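Local coordinates for serine acetyltransferase (Bacteroides vulgatus ATCC 8482, PDB 3F1X), which probably transfers an acetyl group from acetyl-CoA to serine, the first step in the biosynthesis of cysteine, at residues G33-S38 against L83-L88; L48-I53 against A159-R164; V229-K234 against P252-D257. All coordinates share one frame; numbering follows the deposited sequence.

Contact 1 of 3, residues G33-S38 against L83-L88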
ATOM      1  N   GLY A  33     -11.952  -4.927 -24.911  1.00 31.74           N
ATOM      2  CA  GLY A  33     -10.519  -5.158 -24.973  1.00 30.65           C
ATOM      3  C   GLY A  33      -9.683  -3.895 -24.922  1.00 30.25           C
ATOM      4  O   GLY A  33      -8.492  -3.946 -24.602  1.00 31.03           O
ATOM      5  N   ASP A  34     -10.290  -2.759 -25.249  1.00 30.00           N
ATOM      6  CA  ASP A  34      -9.564  -1.501 -25.219  1.00 29.37           C
ATOM      7  C   ASP A  34      -9.366  -1.013 -23.794  1.00 27.85           C
ATOM      8  O   ASP A  34     -10.245  -1.167 -22.942  1.00 25.79           O
ATOM      9  CB  ASP A  34     -10.297  -0.417 -26.011  1.00 29.27           C
ATOM     10  CG  ASP A  34     -10.124  -0.569 -27.509  1.00 31.78           C
ATOM     11  OD1 ASP A  34      -9.249  -1.353 -27.941  1.00 34.03           O
ATOM     12  OD2 ASP A  34     -10.857   0.110 -28.253  1.00 32.50           O
ATOM     13  N   PRO A  35      -8.192  -0.430 -23.511  1.00 27.30           N
ATOM     14  CA  PRO A  35      -7.913   0.081 -22.168  1.00 26.22           C
ATOM     15  C   PRO A  35      -8.554   1.458 -22.015  1.00 24.68           C
ATOM     16  O   PRO A  35      -8.680   2.201 -22.988  1.00 23.03           O
ATOM     17  CB  PRO A  35      -6.393   0.140 -22.139  1.00 25.94           C
ATOM     18  CG  PRO A  35      -6.063   0.532 -23.542  1.00 29.15           C
ATOM     19  CD  PRO A  35      -6.987  -0.358 -24.360  1.00 28.53           C
ATOM     20  N   LEU A  36      -8.967   1.790 -20.797  1.00 23.22           N
ATOM     21  CA  LEU A  36      -9.585   3.084 -20.534  1.00 23.57           C
ATOM     22  C   LEU A  36      -8.583   3.972 -19.804  1.00 22.47           C
ATOM     23  O   LEU A  36      -7.687   3.475 -19.125  1.00 22.36           O
ATOM     24  CB  LEU A  36     -10.838   2.913 -19.670  1.00 24.29           C
ATOM     25  CG  LEU A  36     -12.037   2.193 -20.301  1.00 28.77           C
ATOM     26  CD1 LEU A  36     -12.986   1.726 -19.211  1.00 31.47           C
ATOM     27  CD2 LEU A  36     -12.744   3.124 -21.275  1.00 27.83           C
ATOM     28  N   PRO A  37      -8.714   5.294 -19.945  1.00 21.99           N
ATOM     29  CA  PRO A  37      -7.791   6.201 -19.267  1.00 22.82           C
ATOM     30  C   PRO A  37      -7.779   5.935 -17.765  1.00 23.57           C
ATOM     31  O   PRO A  37      -8.823   5.716 -17.153  1.00 23.32           O
ATOM     32  CB  PRO A  37      -8.343   7.571 -19.627  1.00 20.92           C
ATOM     33  CG  PRO A  37      -8.838   7.349 -21.015  1.00 21.63           C
ATOM     34  CD  PRO A  37      -9.588   6.037 -20.868  1.00 22.48           C
ATOM     35  N   SER A  38      -6.586   5.936 -17.185  1.00 22.36           N
ATOM     36  CA  SER A  38      -6.419   5.679 -15.764  1.00 21.93           C
ATOM     37  C   SER A  38      -5.927   6.923 -15.046  1.00 22.66           C
ATOM     38  O   SER A  38      -4.814   7.390 -15.285  1.00 19.42           O
ATOM     39  CB  SER A  38      -5.421   4.532 -15.561  1.00 23.21           C
ATOM     40  OG  SER A  38      -5.018   4.416 -14.207  1.00 23.77           O
ATOM     41  N   LEU A  83       3.154   6.506 -20.392  1.00 17.46           N
ATOM     42  CA  LEU A  83       2.556   7.413 -21.364  1.00 18.03           C
ATOM     43  C   LEU A  83       2.102   6.713 -22.640  1.00 16.99           C
ATOM     44  O   LEU A  83       1.121   7.126 -23.251  1.00 16.66           O
ATOM     45  CB  LEU A  83       3.527   8.548 -21.717  1.00 16.57           C
ATOM     46  CG  LEU A  83       2.995   9.636 -22.654  1.00 16.01           C
ATOM     47  CD1 LEU A  83       1.753  10.315 -22.054  1.00 16.09           C
ATOM     48  CD2 LEU A  83       4.082  10.658 -22.890  1.00 16.84           C
ATOM     49  N   THR A  84       2.810   5.668 -23.049  1.00 16.23           N
ATOM     50  CA  THR A  84       2.419   4.945 -24.260  1.00 15.61           C
ATOM     51  C   THR A  84       1.022   4.355 -24.061  1.00 16.60           C
ATOM     52  O   THR A  84       0.141   4.513 -24.902  1.00 17.41           O
ATOM     53  CB  THR A  84       3.413   3.797 -24.577  1.00 18.79           C
ATOM     54  OG1 THR A  84       4.703   4.345 -24.889  1.00 16.79           O
ATOM     55  CG2 THR A  84       2.921   2.969 -25.755  1.00 18.16           C
ATOM     56  N   GLU A  85       0.815   3.708 -22.920  1.00 17.12           N
ATOM     57  CA  GLU A  85      -0.472   3.088 -22.621  1.00 18.35           C
ATOM     58  C   GLU A  85      -1.622   4.091 -22.526  1.00 17.63           C
ATOM     59  O   GLU A  85      -2.711   3.827 -23.023  1.00 17.37           O
ATOM     60  CB  GLU A  85      -0.376   2.300 -21.314  1.00 21.45           C
ATOM     61  CG  GLU A  85      -1.580   1.417 -21.017  1.00 26.77           C
ATOM     62  CD  GLU A  85      -1.742   0.297 -22.028  1.00 30.07           C
ATOM     63  OE1 GLU A  85      -0.717  -0.304 -22.415  1.00 33.93           O
ATOM     64  OE2 GLU A  85      -2.892   0.010 -22.422  1.00 34.46           O
ATOM     65  N   GLN A  86      -1.384   5.241 -21.902  1.00 16.05           N
ATOM     66  CA  GLN A  86      -2.442   6.227 -21.745  1.00 17.17           C
ATOM     67  C   GLN A  86      -2.786   6.902 -23.057  1.00 15.93           C
ATOM     68  O   GLN A  86      -3.947   7.223 -23.319  1.00 14.56           O
ATOM     69  CB  GLN A  86      -2.055   7.261 -20.692  1.00 16.80           C
ATOM     70  CG  GLN A  86      -2.010   6.685 -19.289  1.00 19.63           C
ATOM     71  CD  GLN A  86      -3.269   5.903 -18.961  1.00 20.62           C
ATOM     72  OE1 GLN A  86      -3.225   4.689 -18.738  1.00 21.73           O
ATOM     73  NE2 GLN A  86      -4.398   6.596 -18.931  1.00 18.38           N
ATOM     74  N   ILE A  87      -1.775   7.126 -23.885  1.00 17.34           N
ATOM     75  CA  ILE A  87      -2.019   7.733 -25.175  1.00 17.44           C
ATOM     76  C   ILE A  87      -2.847   6.725 -25.984  1.00 17.51           C
ATOM     77  O   ILE A  87      -3.767   7.106 -26.707  1.00 16.34           O
ATOM     78  CB  ILE A  87      -0.692   8.065 -25.895  1.00 16.97           C
ATOM     79  CG1 ILE A  87      -0.017   9.251 -25.197  1.00 18.60           C
ATOM     80  CG2 ILE A  87      -0.958   8.365 -27.361  1.00 17.41           C
ATOM     81  CD1 ILE A  87       1.331   9.645 -25.762  1.00 16.74           C
ATOM     82  N   LEU A  88      -2.530   5.441 -25.843  1.00 16.87           N
ATOM     83  CA  LEU A  88      -3.278   4.406 -26.554  1.00 18.96           C
ATOM     84  C   LEU A  88      -4.742   4.433 -26.091  1.00 19.30           C
ATOM     85  O   LEU A  88      -5.663   4.289 -26.897  1.00 19.07           O
ATOM     86  CB  LEU A  88      -2.674   3.025 -26.288  1.00 20.18           C
ATOM     87  CG  LEU A  88      -3.319   1.835 -27.009  1.00 21.92           C
ATOM     88  CD1 LEU A  88      -3.194   2.004 -28.511  1.00 25.09           C
ATOM     89  CD2 LEU A  88      -2.637   0.548 -26.573  1.00 23.63           C
TER

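Contact 2 of 3, residues L48-I53 against A159-R164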
ATOM      1  N   LEU A  48       6.242  12.115 -12.843  1.00 16.27           N
ATOM      2  CA  LEU A  48       7.518  11.764 -13.459  1.00 15.97           C
ATOM      3  C   LEU A  48       7.966  12.915 -14.348  1.00 15.52           C
ATOM      4  O   LEU A  48       9.147  13.250 -14.406  1.00 13.76           O
ATOM      5  CB  LEU A  48       7.373  10.483 -14.285  1.00 15.37           C
ATOM      6  CG  LEU A  48       7.315   9.180 -13.484  1.00 14.05           C
ATOM      7  CD1 LEU A  48       6.713   8.068 -14.340  1.00 11.93           C
ATOM      8  CD2 LEU A  48       8.707   8.815 -13.006  1.00 15.98           C
ATOM      9  N   ALA A  49       7.012  13.517 -15.050  1.00 15.49           N
ATOM     10  CA  ALA A  49       7.326  14.645 -15.913  1.00 14.91           C
ATOM     11  C   ALA A  49       7.957  15.756 -15.072  1.00 14.92           C
ATOM     12  O   ALA A  49       8.943  16.370 -15.488  1.00 13.53           O
ATOM     13  CB  ALA A  49       6.066  15.149 -16.602  1.00 16.22           C
ATOM     14  N   ARG A  50       7.392  16.005 -13.888  1.00 16.37           N
ATOM     15  CA  ARG A  50       7.905  17.027 -12.966  1.00 17.21           C
ATOM     16  C   ARG A  50       9.318  16.710 -12.503  1.00 16.69           C
ATOM     17  O   ARG A  50      10.157  17.600 -12.388  1.00 16.31           O
ATOM     18  CB  ARG A  50       7.062  17.120 -11.686  1.00 19.58           C
ATOM     19  CG  ARG A  50       5.596  17.465 -11.831  1.00 25.32           C
ATOM     20  CD  ARG A  50       5.033  17.766 -10.440  1.00 26.29           C
ATOM     21  NE  ARG A  50       3.581  17.622 -10.359  1.00 31.40           N
ATOM     22  CZ  ARG A  50       2.707  18.379 -11.012  1.00 30.28           C
ATOM     23  NH1 ARG A  50       1.408  18.160 -10.861  1.00 31.71           N
ATOM     24  NH2 ARG A  50       3.129  19.347 -11.814  1.00 29.15           N
ATOM     25  N   ALA A  51       9.546  15.436 -12.191  1.00 15.69           N
ATOM     26  CA  ALA A  51      10.833  14.975 -11.696  1.00 16.52           C
ATOM     27  C   ALA A  51      11.907  15.034 -12.762  1.00 16.19           C
ATOM     28  O   ALA A  51      13.091  15.104 -12.450  1.00 16.85           O
ATOM     29  CB  ALA A  51      10.707  13.554 -11.165  1.00 18.25           C
ATOM     30  N   ILE A  52      11.490  14.976 -14.018  1.00 15.58           N
ATOM     31  CA  ILE A  52      12.422  15.041 -15.130  1.00 17.00           C
ATOM     32  C   ILE A  52      12.680  16.503 -15.506  1.00 17.92           C
ATOM     33  O   ILE A  52      13.796  16.878 -15.855  1.00 17.95           O
ATOM     34  CB  ILE A  52      11.864  14.298 -16.360  1.00 14.98           C
ATOM     35  CG1 ILE A  52      11.766  12.807 -16.061  1.00 15.62           C
ATOM     36  CG2 ILE A  52      12.753  14.546 -17.563  1.00 15.25           C
ATOM     37  CD1 ILE A  52      10.925  12.027 -17.054  1.00 12.34           C
ATOM     38  N   ILE A  53      11.636  17.319 -15.439  1.00 19.11           N
ATOM     39  CA  ILE A  53      11.762  18.737 -15.768  1.00 18.98           C
ATOM     40  C   ILE A  53      12.557  19.474 -14.686  1.00 19.14           C
ATOM     41  O   ILE A  53      13.373  20.341 -14.986  1.00 18.74           O
ATOM     42  CB  ILE A  53      10.371  19.384 -15.923  1.00 16.95           C
ATOM     43  CG1 ILE A  53       9.693  18.836 -17.179  1.00 14.75           C
ATOM     44  CG2 ILE A  53      10.498  20.918 -15.946  1.00 17.10           C
ATOM     45  CD1 ILE A  53       8.185  19.097 -17.258  1.00 12.77           C
ATOM     46  N   ALA A 159       0.026  23.722 -11.641  1.00 15.64           N
ATOM     47  CA  ALA A 159      -1.050  23.876 -12.619  1.00 15.41           C
ATOM     48  C   ALA A 159      -0.476  24.261 -13.980  1.00 16.17           C
ATOM     49  O   ALA A 159      -0.855  23.696 -15.003  1.00 17.38           O
ATOM     50  CB  ALA A 159      -2.039  24.942 -12.149  1.00 15.53           C
ATOM     51  N   ILE A 160       0.442  25.222 -13.988  1.00 15.86           N
ATOM     52  CA  ILE A 160       1.056  25.675 -15.233  1.00 17.59           C
ATOM     53  C   ILE A 160       1.865  24.541 -15.872  1.00 18.62           C
ATOM     54  O   ILE A 160       1.868  24.380 -17.093  1.00 17.02           O
ATOM     55  CB  ILE A 160       1.954  26.914 -14.982  1.00 17.96           C
ATOM     56  CG1 ILE A 160       1.083  28.086 -14.532  1.00 17.40           C
ATOM     57  CG2 ILE A 160       2.715  27.306 -16.255  1.00 18.47           C
ATOM     58  CD1 ILE A 160       1.863  29.261 -14.002  1.00 17.29           C
ATOM     59  N   SER A 161       2.542  23.750 -15.047  1.00 17.77           N
ATOM     60  CA  SER A 161       3.313  22.623 -15.557  1.00 17.55           C
ATOM     61  C   SER A 161       2.369  21.627 -16.216  1.00 17.00           C
ATOM     62  O   SER A 161       2.610  21.193 -17.343  1.00 15.11           O
ATOM     63  CB  SER A 161       4.069  21.931 -14.423  1.00 16.92           C
ATOM     64  OG  SER A 161       5.054  22.783 -13.882  1.00 26.00           O
ATOM     65  N   ASN A 162       1.289  21.272 -15.514  1.00 15.86           N
ATOM     66  CA  ASN A 162       0.310  20.323 -16.049  1.00 15.45           C
ATOM     67  C   ASN A 162      -0.249  20.859 -17.370  1.00 15.88           C
ATOM     68  O   ASN A 162      -0.410  20.114 -18.341  1.00 13.68           O
ATOM     69  CB  ASN A 162      -0.849  20.101 -15.059  1.00 15.02           C
ATOM     70  CG  ASN A 162      -0.545  19.031 -14.010  1.00 16.40           C
ATOM     71  OD1 ASN A 162       0.520  19.029 -13.393  1.00 20.34           O
ATOM     72  ND2 ASN A 162      -1.499  18.126 -13.792  1.00 18.87           N
ATOM     73  N   TYR A 163      -0.558  22.153 -17.393  1.00 13.87           N
ATOM     74  CA  TYR A 163      -1.077  22.793 -18.599  1.00 15.37           C
ATOM     75  C   TYR A 163      -0.115  22.651 -19.784  1.00 16.55           C
ATOM     76  O   TYR A 163      -0.501  22.168 -20.850  1.00 18.09           O
ATOM     77  CB  TYR A 163      -1.338  24.290 -18.367  1.00 14.82           C
ATOM     78  CG  TYR A 163      -1.330  25.064 -19.661  1.00 15.74           C
ATOM     79  CD1 TYR A 163      -2.355  24.919 -20.588  1.00 19.00           C
ATOM     80  CD2 TYR A 163      -0.233  25.845 -20.017  1.00 17.86           C
ATOM     81  CE1 TYR A 163      -2.282  25.531 -21.851  1.00 15.45           C
ATOM     82  CE2 TYR A 163      -0.151  26.452 -21.272  1.00 16.52           C
ATOM     83  CZ  TYR A 163      -1.174  26.287 -22.179  1.00 16.28           C
ATOM     84  OH  TYR A 163      -1.066  26.871 -23.419  1.00 17.78           O
ATOM     85  N   ARG A 164       1.133  23.086 -19.613  1.00 16.30           N
ATOM     86  CA  ARG A 164       2.094  22.994 -20.714  1.00 15.68           C
ATOM     87  C   ARG A 164       2.312  21.555 -21.157  1.00 14.76           C
ATOM     88  O   ARG A 164       2.545  21.292 -22.334  1.00 15.63           O
ATOM     89  CB  ARG A 164       3.420  23.664 -20.338  1.00 14.25           C
ATOM     90  CG  ARG A 164       3.277  25.175 -20.120  1.00 15.30           C
ATOM     91  CD  ARG A 164       4.610  25.895 -20.279  1.00 14.71           C
ATOM     92  NE  ARG A 164       4.561  27.291 -19.840  1.00 17.78           N
ATOM     93  CZ  ARG A 164       3.940  28.270 -20.491  1.00 18.08           C
ATOM     94  NH1 ARG A 164       3.301  28.020 -21.628  1.00 17.65           N
ATOM     95  NH2 ARG A 164       3.961  29.502 -20.005  1.00 17.76           N
TER
HETATM   96  O   HOH W   1       5.383  20.890 -11.415  1.00 30.98           O

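Contact 3 of 3, residues V229-K234 against P252-D257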
ATOM      1  N   VAL A 229      -9.784  34.800 -11.236  1.00 16.09           N
ATOM      2  CA  VAL A 229      -9.869  35.436 -12.539  1.00 16.26           C
ATOM      3  C   VAL A 229     -10.387  34.483 -13.608  1.00 17.02           C
ATOM      4  O   VAL A 229      -9.906  33.351 -13.731  1.00 15.92           O
ATOM      5  CB  VAL A 229      -8.502  35.987 -12.971  1.00 15.53           C
ATOM      6  CG1 VAL A 229      -8.540  36.404 -14.433  1.00 17.84           C
ATOM      7  CG2 VAL A 229      -8.140  37.171 -12.094  1.00 14.52           C
ATOM      8  N   THR A 230     -11.375  34.944 -14.370  1.00 16.01           N
ATOM      9  CA  THR A 230     -11.959  34.147 -15.448  1.00 17.13           C
ATOM     10  C   THR A 230     -11.710  34.771 -16.816  1.00 16.89           C
ATOM     11  O   THR A 230     -11.933  35.962 -17.008  1.00 17.28           O
ATOM     12  CB  THR A 230     -13.502  34.004 -15.298  1.00 17.45           C
ATOM     13  OG1 THR A 230     -13.805  33.129 -14.209  1.00 20.67           O
ATOM     14  CG2 THR A 230     -14.119  33.430 -16.579  1.00 18.09           C
ATOM     15  N   LEU A 231     -11.245  33.956 -17.758  1.00 18.79           N
ATOM     16  CA  LEU A 231     -11.041  34.388 -19.137  1.00 18.94           C
ATOM     17  C   LEU A 231     -11.974  33.440 -19.884  1.00 20.14           C
ATOM     18  O   LEU A 231     -11.569  32.354 -20.294  1.00 19.89           O
ATOM     19  CB  LEU A 231      -9.589  34.180 -19.586  1.00 16.85           C
ATOM     20  CG  LEU A 231      -8.489  34.802 -18.722  1.00 17.57           C
ATOM     21  CD1 LEU A 231      -7.137  34.648 -19.413  1.00 18.90           C
ATOM     22  CD2 LEU A 231      -8.777  36.264 -18.490  1.00 18.52           C
ATOM     23  N   GLY A 232     -13.236  33.831 -20.028  1.00 22.43           N
ATOM     24  CA  GLY A 232     -14.186  32.951 -20.680  1.00 25.62           C
ATOM     25  C   GLY A 232     -15.060  33.584 -21.735  1.00 27.49           C
ATOM     26  O   GLY A 232     -14.613  34.450 -22.484  1.00 27.41           O
ATOM     27  N   ALA A 233     -16.313  33.145 -21.792  1.00 30.03           N
ATOM     28  CA  ALA A 233     -17.249  33.663 -22.774  1.00 33.78           C
ATOM     29  C   ALA A 233     -18.696  33.314 -22.445  1.00 35.62           C
ATOM     30  O   ALA A 233     -18.982  32.690 -21.424  1.00 36.92           O
ATOM     31  CB  ALA A 233     -16.892  33.127 -24.143  1.00 33.57           C
ATOM     32  N   LYS A 234     -19.598  33.719 -23.333  1.00 37.41           N
ATOM     33  CA  LYS A 234     -21.022  33.473 -23.169  1.00 40.04           C
ATOM     34  C   LYS A 234     -21.562  34.238 -21.971  1.00 41.68           C
ATOM     35  O   LYS A 234     -22.281  35.226 -22.127  1.00 44.90           O
ATOM     36  CB  LYS A 234     -21.299  31.978 -22.989  1.00 39.78           C
ATOM     37  CG  LYS A 234     -22.764  31.682 -22.725  1.00 41.20           C
ATOM     38  CD  LYS A 234     -23.002  30.226 -22.364  1.00 43.02           C
ATOM     39  CE  LYS A 234     -24.470  29.979 -22.040  1.00 43.02           C
ATOM     40  NZ  LYS A 234     -24.723  28.562 -21.653  1.00 44.30           N
ATOM     41  N   PRO A 252     -10.995  35.708 -24.637  1.00 28.07           N
ATOM     42  CA  PRO A 252     -10.129  36.890 -24.567  1.00 26.84           C
ATOM     43  C   PRO A 252      -8.691  36.738 -25.023  1.00 25.26           C
ATOM     44  O   PRO A 252      -8.134  35.639 -25.079  1.00 24.34           O
ATOM     45  CB  PRO A 252     -10.193  37.287 -23.088  1.00 26.44           C
ATOM     46  CG  PRO A 252     -11.500  36.706 -22.617  1.00 27.86           C
ATOM     47  CD  PRO A 252     -11.498  35.365 -23.297  1.00 27.74           C
ATOM     48  N   ILE A 253      -8.103  37.884 -25.334  1.00 22.61           N
ATOM     49  CA  ILE A 253      -6.721  37.973 -25.740  1.00 21.37           C
ATOM     50  C   ILE A 253      -6.061  38.955 -24.783  1.00 20.57           C
ATOM     51  O   ILE A 253      -6.494  40.102 -24.670  1.00 20.18           O
ATOM     52  CB  ILE A 253      -6.566  38.543 -27.158  1.00 22.07           C
ATOM     53  CG1 ILE A 253      -7.269  37.646 -28.177  1.00 22.57           C
ATOM     54  CG2 ILE A 253      -5.091  38.693 -27.483  1.00 21.00           C
ATOM     55  CD1 ILE A 253      -7.174  38.165 -29.597  1.00 26.34           C
ATOM     56  N   LEU A 254      -5.040  38.505 -24.069  1.00 20.57           N
ATOM     57  CA  LEU A 254      -4.316  39.386 -23.163  1.00 19.41           C
ATOM     58  C   LEU A 254      -2.938  39.583 -23.757  1.00 19.47           C
ATOM     59  O   LEU A 254      -2.213  38.613 -23.979  1.00 17.78           O
ATOM     60  CB  LEU A 254      -4.188  38.765 -21.763  1.00 20.50           C
ATOM     61  CG  LEU A 254      -5.330  38.975 -20.766  1.00 21.12           C
ATOM     62  CD1 LEU A 254      -6.609  38.390 -21.326  1.00 22.19           C
ATOM     63  CD2 LEU A 254      -4.967  38.326 -19.420  1.00 19.34           C
ATOM     64  N   GLU A 255      -2.575  40.834 -24.022  1.00 20.27           N
ATOM     65  CA  GLU A 255      -1.261  41.132 -24.582  1.00 20.23           C
ATOM     66  C   GLU A 255      -0.213  41.085 -23.466  1.00 21.96           C
ATOM     67  O   GLU A 255      -0.546  40.831 -22.302  1.00 20.06           O
ATOM     68  CB  GLU A 255      -1.268  42.507 -25.260  1.00 21.89           C
ATOM     69  CG  GLU A 255      -2.371  42.664 -26.303  1.00 22.62           C
ATOM     70  CD  GLU A 255      -2.203  43.890 -27.195  1.00 26.57           C
ATOM     71  OE1 GLU A 255      -1.750  44.946 -26.705  1.00 30.13           O
ATOM     72  OE2 GLU A 255      -2.546  43.801 -28.392  1.00 28.59           O
ATOM     73  N   ASP A 256       1.048  41.322 -23.820  1.00 20.60           N
ATOM     74  CA  ASP A 256       2.139  41.282 -22.847  1.00 21.62           C
ATOM     75  C   ASP A 256       1.996  42.233 -21.661  1.00 22.54           C
ATOM     76  O   ASP A 256       1.315  43.257 -21.740  1.00 21.22           O
ATOM     77  CB  ASP A 256       3.486  41.582 -23.526  1.00 21.92           C
ATOM     78  CG  ASP A 256       3.815  40.613 -24.658  1.00 25.27           C
ATOM     79  OD1 ASP A 256       3.197  39.532 -24.738  1.00 21.57           O
ATOM     80  OD2 ASP A 256       4.710  40.935 -25.470  1.00 25.46           O
ATOM     81  N   ASP A 257       2.657  41.866 -20.564  1.00 22.87           N
ATOM     82  CA  ASP A 257       2.708  42.668 -19.340  1.00 24.10           C
ATOM     83  C   ASP A 257       1.362  43.035 -18.719  1.00 22.31           C
ATOM     84  O   ASP A 257       1.242  44.057 -18.051  1.00 24.15           O
ATOM     85  CB  ASP A 257       3.505  43.950 -19.618  1.00 25.53           C
ATOM     86  CG  ASP A 257       4.942  43.671 -20.055  1.00 30.80           C
ATOM     87  OD1 ASP A 257       5.596  44.600 -20.575  1.00 33.61           O
ATOM     88  OD2 ASP A 257       5.424  42.533 -19.876  1.00 29.94           O
TER

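Contact 1 of 3, residues G33-S38 against L83-L88
Pro-35, Pro-37 and Ser-38 lie along Glu-85 and Gln-86, two neighbouring residues on one side of helix 68-93. The motif is an extended, proline-rich loop laid across a helix and ending in an N-cap: Ser-38 precedes helix 39-53, and its OG accepts a hydrogen bond from Ser-41 N. Van der Waals contact comes from Pro-35, which turns its ring toward the helix. One oxygen of the Glu-85 carboxylate reaches the ring, OE2 lying 3.4 Å from Pro-35 CG, and the two side chains cross at a slant. Glu-85 gets there with CG anti to the backbone N (chi1 -170°) and a bend at chi2 that swings the carboxylate back to the loop. Its other oxygen, OE1, makes the polar bond, a salt bridge to Arg-109 at the start of helix 109-120; OE2 only touches the proline ring. The polar part gathers at Gln-86, a buried residue whose chain, bent at chi2 (-50°), lifts the amide against the backbone leading into the cap. The atom modelled as Gln-86 NE2 is 2.9 Å from Ser-38 N; the amide is probably turned over, and once turned it may accept a hydrogen bond from this N. Around it the Gln-86 side chain packs on Ser-41, Leu-42 and Ile-45. With an alanine in place of Gln-86, Ser-38 N would probably lose its amide neighbour and a gap would open beneath the first turn of helix 39-53. The loop also meets the second subunit, through backbone hydrogen bonds from Gly-33, Asp-34 and Leu-36 and by Leu-36 packing on Gly-56 of that subunit. On the proline ring, CB of Pro-35 is 3.5 Å from Glu-85 OE2.

Contact 2 of 3, residues L48-I53 against A159-R164
Arg-50 reaches Asn-162 with NH1 and NH2, joining two neighbouring helices of the all-helical N-terminal part, 39-53 and 155-171. Asn-162 OD1 takes two weak hydrogen bonds, from Arg-50 NH1 at 2.8 Å and from Arg-50 NH2 at 3.1 Å. Both are bent, 129° and 123° at the hydrogens, because one oxygen sits in the fork between two donors. The guanidinium and amide planes lie 23° apart, and Asn-162 ND2 donates to Ile-181 O, which fixes which way the amide is turned. A water extends the bridge: it accepts from Arg-50 NH2 at 2.8 Å and donates to Ser-161 OG at 3.1 Å, while that hydroxyl is also bonded to Ile-157 O one turn back. The arginine chain runs extended from CG to NE, reaching across to helix 155-171, and its NE makes a salt bridge to Glu-47 of its own helix. Further out, Arg-50 packs on Phe-58 and Arg-158, and Ala-49 on Ile-165. At the guanidinium edge, in its plane, Ser-161 CB lies 3.8 Å from Arg-50 NH2.

Contact 3 of 3, residues V229-K234 against P252-D257
Leu-231 and Leu-254 meet tip to tip inside the left-handed parallel beta-helix that forms the C-terminal part of serine acetyltransferases, with Leu-231 CD2 4.2 Å from Leu-254 CD1. Pro-252 fills the corner beside them: its CD is 4.3 Å from Leu-231 CB and 3.3 Å from the carbonyl oxygen of Gly-232, so this one ring carbon touches both side chain and backbone. All three side chains leave their backbones toward the other segment. Leu-231 has CG anti to its own carbonyl carbon (chi1 -54°), which carries the methyls across to Leu-254. The contact is wholly non-polar apart from that carbonyl. Gly-232 suits its place, since a CB there would be crowded by Thr-230 CG2. What holds Leu-231 in position is the sheet: its backbone is hydrogen-bonded to Val-212 and Gly-214, while that of Thr-230 pairs with Ala-264 and Ile-266. Thr-230 OG1 is hydrogen-bonded to Gln-227 and Ser-262 of the second subunit. Between the segments the chain makes a long excursion, much of it not modelled, before entering the next face of the coil. Strands 230-232 and 253-254 thus belong to two different sheets of the beta-helix; Leu-231 and Pro-252 pack on Ile-266 of strand 265-267, and Leu-254 on Val-260 of strand 259-260 and Ile-272 of strand 271-272.

How the contacts relate
Contact 1 is a surface contact, whereas contacts 2 and 3 are buried. Contacts 1 and 2 lie at the two ends of helix 39-53: contact 1 holds the loop leading into it against helix 68-93, and contact 2 ties its last turns to helix 155-171, the centres lying about 20 Å apart. Contact 3 belongs to the beta-helix, on the other side of the chain's centre from contact 1 and about 34 Å from it between centres. Chemistry follows place: loop prolines against a carboxylate and an amide in contact 1, a buried arginine and amide, with a bridging water, between helices in contact 2, and aliphatic packing in contact 3. Contacts 1 and 3 both touch the second subunit.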